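Local coordinates for beta-d-glucoside glucohydrolase (Hypocrea jecorina, PDB 3ZZ1), which probably hydrolyses terminal, non-reducing beta-D-glucosyl residues to release beta-D-glucose, a step in the breakdown of cellulose, at residues A[376-381]-A[503-508]; A[369-374]-A[386-391]; A[633-638]-A[695-700]. All blocks are in the same frame, centred on the assembly; numbering follows the deposited sequence.

Contact 1: residues A[376-381]-A[503-508]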
loop_
_atom_site.group_PDB
_atom_site.type_symbol
_atom_site.label_atom_id
_atom_site.label_comp_id
_atom_site.label_asym_id
_atom_site.label_seq_id
_atom_site.Cartn_x
_atom_site.Cartn_y
_atom_site.Cartn_z
ATOM N N GLY A 376 -22.640 -4.888 5.901
ATOM C CA GLY A 376 -22.473 -6.206 5.318
ATOM C C GLY A 376 -21.000 -6.455 5.056
ATOM O O GLY A 376 -20.145 -5.761 5.611
ATOM N N ALA A 377 -20.706 -7.430 4.200
ATOM C CA ALA A 377 -19.327 -7.806 3.903
ATOM C C ALA A 377 -18.484 -6.604 3.476
ATOM O O ALA A 377 -18.930 -5.766 2.675
ATOM C CB ALA A 377 -19.283 -8.900 2.853
ATOM N N LEU A 378 -17.273 -6.543 4.034
ATOM C CA LEU A 378 -16.302 -5.477 3.797
ATOM C C LEU A 378 -15.187 -5.935 2.849
ATOM O O LEU A 378 -14.610 -7.005 3.030
ATOM C CB LEU A 378 -15.694 -5.038 5.138
ATOM C CG LEU A 378 -14.694 -3.876 5.144
ATOM C CD1 LEU A 378 -15.376 -2.540 4.838
ATOM C CD2 LEU A 378 -13.977 -3.816 6.475
ATOM N N GLY A 379 -14.876 -5.109 1.854
ATOM C CA GLY A 379 -13.836 -5.435 0.883
ATOM C C GLY A 379 -12.702 -4.427 0.794
ATOM O O GLY A 379 -11.658 -4.709 0.200
ATOM N N MET A 380 -12.910 -3.249 1.377
ATOM C CA MET A 380 -11.928 -2.159 1.349
ATOM C C MET A 380 -12.408 -0.994 2.208
ATOM O O MET A 380 -13.569 -0.955 2.615
ATOM C CB MET A 380 -11.703 -1.664 -0.083
ATOM C CG MET A 380 -12.919 -0.978 -0.708
ATOM S SD MET A 380 -12.725 -0.680 -2.471
ATOM C CE MET A 380 -12.493 -2.357 -3.075
ATOM N N GLY A 381 -11.518 -0.036 2.450
ATOM C CA GLY A 381 -11.871 1.178 3.179
ATOM C C GLY A 381 -12.561 2.197 2.293
ATOM O O GLY A 381 -12.934 1.898 1.158
ATOM N N ALA A 503 -8.537 -12.112 7.657
ATOM C CA ALA A 503 -8.817 -12.209 6.228
ATOM C C ALA A 503 -8.440 -10.941 5.451
ATOM O O ALA A 503 -8.322 -10.975 4.231
ATOM C CB ALA A 503 -10.272 -12.568 6.010
ATOM N N GLY A 504 -8.258 -9.833 6.163
ATOM C CA GLY A 504 -7.837 -8.577 5.546
ATOM C C GLY A 504 -8.908 -7.894 4.716
ATOM O O GLY A 504 -10.065 -7.817 5.123
ATOM N N LEU A 505 -8.517 -7.384 3.554
ATOM C CA LEU A 505 -9.441 -6.662 2.681
ATOM C C LEU A 505 -9.435 -7.276 1.284
ATOM O O LEU A 505 -8.580 -6.949 0.460
ATOM C CB LEU A 505 -9.106 -5.170 2.631
ATOM C CG LEU A 505 -9.119 -4.391 3.945
ATOM C CD1 LEU A 505 -8.348 -3.100 3.776
ATOM C CD2 LEU A 505 -10.543 -4.130 4.447
ATOM N N PRO A 506 -10.391 -8.183 1.025
ATOM C CA PRO A 506 -10.375 -9.068 -0.142
ATOM C C PRO A 506 -11.045 -8.532 -1.408
ATOM O O PRO A 506 -10.959 -9.167 -2.464
ATOM C CB PRO A 506 -11.140 -10.291 0.362
ATOM C CG PRO A 506 -12.114 -9.728 1.331
ATOM C CD PRO A 506 -11.430 -8.575 1.996
ATOM N N SER A 507 -11.712 -7.388 -1.300
ATOM C CA SER A 507 -12.524 -6.855 -2.399
ATOM C C SER A 507 -13.584 -7.872 -2.872
ATOM O O SER A 507 -14.118 -8.642 -2.062
ATOM C CB SER A 507 -11.638 -6.377 -3.553
ATOM O OG SER A 507 -12.408 -5.700 -4.522
ATOM N N GLN A 508 -13.859 -7.882 -4.177
ATOM C CA GLN A 508 -14.975 -8.635 -4.770
ATOM C C GLN A 508 -14.918 -10.159 -4.610
ATOM O O GLN A 508 -15.941 -10.833 -4.744
ATOM C CB GLN A 508 -15.119 -8.274 -6.255
ATOM C CG GLN A 508 -13.935 -8.698 -7.117
ATOM C CD GLN A 508 -13.856 -7.953 -8.435
ATOM O OE1 GLN A 508 -14.018 -6.730 -8.486
ATOM N NE2 GLN A 508 -13.577 -8.682 -9.505
#

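Contact 2: residues A[369-374]-A[386-391]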
loop_
_atom_site.group_PDB
_atom_site.type_symbol
_atom_site.label_atom_id
_atom_site.label_comp_id
_atom_site.label_asym_id
_atom_site.label_seq_id
_atom_site.Cartn_x
_atom_site.Cartn_y
_atom_site.Cartn_z
ATOM N N ASN A 369 -21.577 5.942 -0.892
ATOM C CA ASN A 369 -20.689 6.606 -1.852
ATOM C C ASN A 369 -19.242 6.611 -1.353
ATOM O O ASN A 369 -18.989 6.778 -0.154
ATOM C CB ASN A 369 -21.160 8.036 -2.159
ATOM C CG ASN A 369 -22.398 8.078 -3.061
ATOM O OD1 ASN A 369 -23.084 9.104 -3.143
ATOM N ND2 ASN A 369 -22.687 6.970 -3.739
ATOM N N ASP A 370 -18.306 6.421 -2.285
ATOM C CA ASP A 370 -16.879 6.287 -1.981
ATOM C C ASP A 370 -16.616 5.154 -0.980
ATOM O O ASP A 370 -15.619 5.160 -0.260
ATOM C CB ASP A 370 -16.292 7.619 -1.490
ATOM C CG ASP A 370 -16.477 8.751 -2.492
ATOM O OD1 ASP A 370 -16.801 8.492 -3.673
ATOM O OD2 ASP A 370 -16.284 9.914 -2.094
ATOM N N LYS A 371 -17.530 4.183 -0.967
ATOM C CA LYS A 371 -17.541 3.079 -0.010
ATOM C C LYS A 371 -17.516 3.547 1.449
ATOM O O LYS A 371 -16.926 2.891 2.315
ATOM C CB LYS A 371 -16.419 2.070 -0.312
ATOM C CG LYS A 371 -16.582 1.344 -1.643
ATOM C CD LYS A 371 -17.813 0.449 -1.636
ATOM C CE LYS A 371 -18.080 -0.145 -3.010
ATOM N NZ LYS A 371 -19.036 0.662 -3.793
ATOM N N GLY A 372 -18.175 4.678 1.709
ATOM C CA GLY A 372 -18.256 5.260 3.053
ATOM C C GLY A 372 -19.272 4.567 3.947
ATOM O O GLY A 372 -20.210 5.199 4.444
ATOM N N CYS A 373 -19.090 3.261 4.134
ATOM C CA CYS A 373 -19.934 2.461 5.025
ATOM C C CYS A 373 -19.313 1.089 5.253
ATOM O O CYS A 373 -18.589 0.563 4.395
ATOM C CB CYS A 373 -21.369 2.317 4.489
ATOM S SG CYS A 373 -21.603 1.079 3.180
ATOM N N ASP A 374 -19.584 0.537 6.430
ATOM C CA ASP A 374 -19.225 -0.833 6.754
ATOM C C ASP A 374 -20.525 -1.606 6.960
ATOM O O ASP A 374 -20.875 -1.987 8.076
ATOM C CB ASP A 374 -18.336 -0.880 8.004
ATOM C CG ASP A 374 -17.818 -2.276 8.304
ATOM O OD1 ASP A 374 -17.863 -3.148 7.410
ATOM O OD2 ASP A 374 -17.365 -2.506 9.442
ATOM N N ALA A 386 -11.327 4.021 -3.095
ATOM C CA ALA A 386 -12.342 2.984 -3.234
ATOM C C ALA A 386 -12.957 3.038 -4.636
ATOM O O ALA A 386 -12.898 4.074 -5.300
ATOM C CB ALA A 386 -13.416 3.166 -2.167
ATOM N N VAL A 387 -13.527 1.917 -5.085
ATOM C CA VAL A 387 -14.182 1.835 -6.402
ATOM C C VAL A 387 -15.501 1.052 -6.330
ATOM O O VAL A 387 -15.816 0.447 -5.305
ATOM C CB VAL A 387 -13.274 1.172 -7.487
ATOM C CG1 VAL A 387 -11.996 1.976 -7.733
ATOM C CG2 VAL A 387 -12.946 -0.268 -7.117
ATOM N N ASN A 388 -16.254 1.066 -7.429
ATOM C CA ASN A 388 -17.461 0.259 -7.575
ATOM C C ASN A 388 -17.136 -1.223 -7.760
ATOM O O ASN A 388 -16.180 -1.575 -8.461
ATOM C CB ASN A 388 -18.262 0.718 -8.796
ATOM C CG ASN A 388 -18.847 2.108 -8.637
ATOM O OD1 ASN A 388 -18.686 2.956 -9.516
ATOM N ND2 ASN A 388 -19.548 2.343 -7.533
ATOM N N TYR A 389 -17.941 -2.081 -7.133
ATOM C CA TYR A 389 -17.854 -3.520 -7.337
ATOM C C TYR A 389 -18.650 -3.939 -8.567
ATOM O O TYR A 389 -19.825 -3.598 -8.690
ATOM C CB TYR A 389 -18.386 -4.277 -6.118
ATOM C CG TYR A 389 -17.528 -4.150 -4.884
ATOM C CD1 TYR A 389 -16.213 -4.629 -4.869
ATOM C CD2 TYR A 389 -18.032 -3.569 -3.724
ATOM C CE1 TYR A 389 -15.418 -4.511 -3.735
ATOM C CE2 TYR A 389 -17.252 -3.457 -2.586
ATOM C CZ TYR A 389 -15.947 -3.926 -2.596
ATOM O OH TYR A 389 -15.182 -3.812 -1.462
ATOM N N PRO A 390 -18.017 -4.680 -9.488
ATOM C CA PRO A 390 -18.780 -5.227 -10.609
ATOM C C PRO A 390 -19.646 -6.400 -10.137
ATOM O O PRO A 390 -20.666 -6.716 -10.748
ATOM C CB PRO A 390 -17.691 -5.700 -11.572
ATOM C CG PRO A 390 -16.509 -5.987 -10.702
ATOM C CD PRO A 390 -16.577 -4.986 -9.585
ATOM N N TYR A 391 -19.207 -7.029 -9.053
ATOM C CA TYR A 391 -19.936 -8.083 -8.350
ATOM C C TYR A 391 -19.264 -8.201 -6.986
ATOM O O TYR A 391 -18.232 -7.559 -6.742
ATOM C CB TYR A 391 -19.861 -9.416 -9.112
ATOM C CG TYR A 391 -18.461 -9.979 -9.222
ATOM C CD1 TYR A 391 -17.619 -9.601 -10.268
ATOM C CD2 TYR A 391 -17.975 -10.883 -8.275
ATOM C CE1 TYR A 391 -16.326 -10.108 -10.371
ATOM C CE2 TYR A 391 -16.693 -11.393 -8.362
ATOM C CZ TYR A 391 -15.872 -11.002 -9.415
ATOM O OH TYR A 391 -14.595 -11.502 -9.506
#

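Contact 3: residues A[633-638]-A[695-700]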
loop_
_atom_site.group_PDB
_atom_site.type_symbol
_atom_site.label_atom_id
_atom_site.label_comp_id
_atom_site.label_asym_id
_atom_site.label_seq_id
_atom_site.Cartn_x
_atom_site.Cartn_y
_atom_site.Cartn_z
ATOM N N ALA A 633 9.653 -16.608 3.817
ATOM C CA ALA A 633 10.903 -16.457 4.554
ATOM C C ALA A 633 11.327 -14.998 4.545
ATOM O O ALA A 633 11.273 -14.329 3.508
ATOM C CB ALA A 633 11.989 -17.319 3.939
ATOM N N GLN A 634 11.758 -14.513 5.703
ATOM C CA GLN A 634 12.098 -13.104 5.866
ATOM C C GLN A 634 13.547 -12.926 6.308
ATOM O O GLN A 634 14.043 -13.669 7.158
ATOM C CB GLN A 634 11.144 -12.449 6.869
ATOM C CG GLN A 634 9.697 -12.387 6.389
ATOM C CD GLN A 634 8.685 -12.425 7.518
ATOM O OE1 GLN A 634 8.804 -11.705 8.500
ATOM N NE2 GLN A 634 7.668 -13.266 7.369
ATOM N N LEU A 635 14.224 -11.952 5.701
ATOM C CA LEU A 635 15.564 -11.558 6.125
ATOM C C LEU A 635 15.489 -10.276 6.941
ATOM O O LEU A 635 14.895 -9.285 6.505
ATOM C CB LEU A 635 16.489 -11.370 4.914
ATOM C CG LEU A 635 17.832 -10.648 5.101
ATOM C CD1 LEU A 635 18.779 -11.445 5.973
ATOM C CD2 LEU A 635 18.487 -10.346 3.768
ATOM N N TYR A 636 16.084 -10.307 8.130
ATOM C CA TYR A 636 16.204 -9.118 8.974
ATOM C C TYR A 636 17.669 -8.813 9.239
ATOM O O TYR A 636 18.453 -9.709 9.579
ATOM C CB TYR A 636 15.416 -9.277 10.284
ATOM C CG TYR A 636 13.913 -9.344 10.070
ATOM C CD1 TYR A 636 13.135 -8.184 10.067
ATOM C CD2 TYR A 636 13.271 -10.566 9.859
ATOM C CE1 TYR A 636 11.756 -8.239 9.862
ATOM C CE2 TYR A 636 11.898 -10.632 9.657
ATOM C CZ TYR A 636 11.145 -9.469 9.656
ATOM O OH TYR A 636 9.781 -9.536 9.453
ATOM N N ILE A 637 18.039 -7.549 9.054
ATOM C CA ILE A 637 19.419 -7.132 9.256
ATOM C C ILE A 637 19.551 -6.231 10.488
ATOM O O ILE A 637 18.722 -5.349 10.729
ATOM C CB ILE A 637 20.025 -6.485 7.972
ATOM C CG1 ILE A 637 19.982 -7.478 6.802
ATOM C CG2 ILE A 637 21.467 -6.024 8.210
ATOM C CD1 ILE A 637 20.661 -6.992 5.519
ATOM N N THR A 638 20.575 -6.517 11.289
ATOM C CA THR A 638 20.979 -5.688 12.422
ATOM C C THR A 638 22.283 -4.999 12.025
ATOM O O THR A 638 23.253 -5.664 11.671
ATOM C CB THR A 638 21.186 -6.559 13.689
ATOM O OG1 THR A 638 19.939 -7.169 14.052
ATOM C CG2 THR A 638 21.712 -5.732 14.871
ATOM N N ILE A 695 22.795 -10.983 10.599
ATOM C CA ILE A 695 21.922 -11.562 9.580
ATOM C C ILE A 695 20.951 -12.530 10.251
ATOM O O ILE A 695 21.368 -13.508 10.873
ATOM C CB ILE A 695 22.743 -12.261 8.463
ATOM C CG1 ILE A 695 23.715 -11.267 7.798
ATOM C CG2 ILE A 695 21.831 -12.944 7.436
ATOM C CD1 ILE A 695 23.058 -10.033 7.176
ATOM N N SER A 696 19.660 -12.234 10.137
ATOM C CA SER A 696 18.617 -13.029 10.781
ATOM C C SER A 696 17.549 -13.442 9.781
ATOM O O SER A 696 16.909 -12.593 9.154
ATOM C CB SER A 696 17.986 -12.250 11.936
ATOM O OG SER A 696 18.920 -12.061 12.987
ATOM N N VAL A 697 17.370 -14.751 9.627
ATOM C CA VAL A 697 16.366 -15.294 8.720
ATOM C C VAL A 697 15.374 -16.155 9.499
ATOM O O VAL A 697 15.765 -16.956 10.349
ATOM C CB VAL A 697 17.006 -16.110 7.551
ATOM C CG1 VAL A 697 15.932 -16.784 6.701
ATOM C CG2 VAL A 697 17.884 -15.219 6.675
ATOM N N GLY A 698 14.088 -15.977 9.209
ATOM C CA GLY A 698 13.056 -16.773 9.854
ATOM C C GLY A 698 11.658 -16.575 9.313
ATOM O O GLY A 698 11.466 -16.015 8.223
ATOM N N ALA A 699 10.686 -17.042 10.096
ATOM C CA ALA A 699 9.283 -17.106 9.688
ATOM C C ALA A 699 8.487 -15.848 10.051
ATOM O O ALA A 699 7.314 -15.733 9.695
ATOM C CB ALA A 699 8.618 -18.357 10.281
ATOM N N SER A 700 9.138 -14.928 10.767
ATOM C CA SER A 700 8.558 -13.654 11.216
ATOM C C SER A 700 9.668 -12.778 11.814
ATOM O O SER A 700 10.833 -13.185 11.846
ATOM C CB SER A 700 7.436 -13.879 12.246
ATOM O OG SER A 700 7.948 -14.092 13.552
HETATM O O HOH W 1 19.467 -9.209 12.197
#

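Contact 1: residues A[376-381]-A[503-508]
Chi1 of L378 (-177°) puts CG across from the backbone N and beside the carbonyl carbon, while CG of L505 stands anti to its own carbonyl carbon (chi1 -59°); two branched leucine tips are thus brought together at an oblique angle, CD2 of L378 lying 4.0 Å from CD2 of L505. L505 CD2 also lies 3.9 Å from M380 CA. Next to this apolar patch the two chains almost touch: the CA atoms of G379 and S507 are 3.8 Å apart, and glycine suits the place because any CB on G379 would press tightly against S507 CA. S507 N donates to a lone pair of G379 O, in the carbonyl plane, over 3.1 Å, although the N-H line is bent to 137°. P506 lays its ring CD 3.7 Å from L378 O. The flexible thioether of M380 turns back at chi3, placing CE 3.6 Å from S507 OG, a hydroxyl whose hydrogen bond goes to A74 O. Both loops follow parallel strands of the C-terminal domain sheet: segment 376-381 comes after strand 348-352, and segment 503-508 joins strand 497-502 to helix 510-518. P506 and S507 pack on A327 and V323 of helix 320-329.

Contact 2: residues A[369-374]-A[386-391]
K371 runs its bent aliphatic chain past the A386 methyl, V387 O and the Y389 ring, starting from a tight bend of the C-terminal domain in which G372 is the centre of an inverse gamma turn. A weak bond from C373 N to K371 O closes that turn, and G372 N bonds to N369 O at 2.9 Å. Both segments belong to the one long loop between strand 348-352 and helix 395-404, so the contact folds that loop back on itself without any hydrogen bond directly between the two segments. Packing is close along the lysine. CB of A386, small enough to sit under the bend, meets D370 O at 3.5 Å and K371 CG at 3.7 Å. The bend at chi2 of K371 (-66°) brings CE beside two atoms, 3.3 Å from V387 O and 3.4 Å from CE2 of Y389, whose ring it approaches obliquely. CE adjoins the ammonium group, so its C-H groups are probably polarised, which suits the approach to a carbonyl oxygen. A long methylene chain fits this route, since it can pass along a methyl group and the side of a tyrosine and still carry its ammonium group to a polar partner. The tyrosine ring also makes an edge-to-face stack with F392.

The other side is looser. D370 directs its side chain away from 386-391, and its carboxylate forms a salt bridge with R67 and a hydrogen bond with Y443 OH. N388 stands partly exposed, its CA 4.1 Å from K371 NZ. C373 is tied to C368 by a disulfide. N364 links the two segments indirectly: its OD1 accepts a hydrogen bond from K371 NZ, turned there by the bend at chi4, while its ND2 donates to Y389 O.

Contact 3: residues A[633-638]-A[695-700]
An antiparallel pair of neighbouring strands in the four-stranded sheet of the fibronectin type III-like domain makes this contact, strand 629-638 running beside strand 691-698. Q634 with G698 and Y636 with S696 are hydrogen-bonded pairs; the non-hydrogen-bonded pair L635 with V697 lies between them, and a second, I637 with I695, lies beyond Y636 and S696. Q634 N reaches G698 O at 2.9 Å, G698 N returns a bond to Q634 O, and Y636 and S696 exchange another such pair, with the Y636 N-H pointing almost straight (172°) at S696 O. V697 CA adds a CA-H...O contact to Q634 O at 3.2 Å.

One face is hydrocarbon. CD1 of L635 meets I695 CG2 at 3.7 Å and V697 CG2 at 3.9 Å, and I637 lies alongside I695. L635 and I637 pack on F669 and I671 of strand 664-672, V697 on strand 582-591. The other face is polar. With CG beside the backbone N (chi1 -67°), the Y636 ring extends toward Q634, and its hydroxyl donates to Q634 OE1 at 2.6 Å, in the plane of both the ring and the amide. That amide lies beside S700, with OE1 3.4 Å from S700 CA. A water joins Y636 O, T638 OG1 and S696 OG.

Backbone bonds fix the register, while the faces divide the labour: aliphatic residues seal the interior of the domain, and on the polar face Y636 OH pairs with Q634 OE1 while G574 O takes the NE2 end, so the buried amide has a partner at each end.

How the contacts relate
Contacts 1 and 2 belong to the C-terminal domain. Both segments of contact 2 and segment 376-381 lie in the loop between strand 348-352 and helix 395-404; 503-508 comes from a second loop. Y389 OH packs 3.2 Å from G379 CA, and a weak hydrogen bond between Q508 and Y391 also joins the two contacts. All touching residues of contact 1 are buried, whereas contact 2 reaches partly exposed residues. Contact 3, in the fibronectin type III-like domain, its centre about 30 Å from that of contact 1, buries nine of eleven. Regular backbone bonding joins strands in contact 3 and a single backbone bond joins loops in contact 1; contact 2 relies on side-chain packing, with N364 bridging its segments.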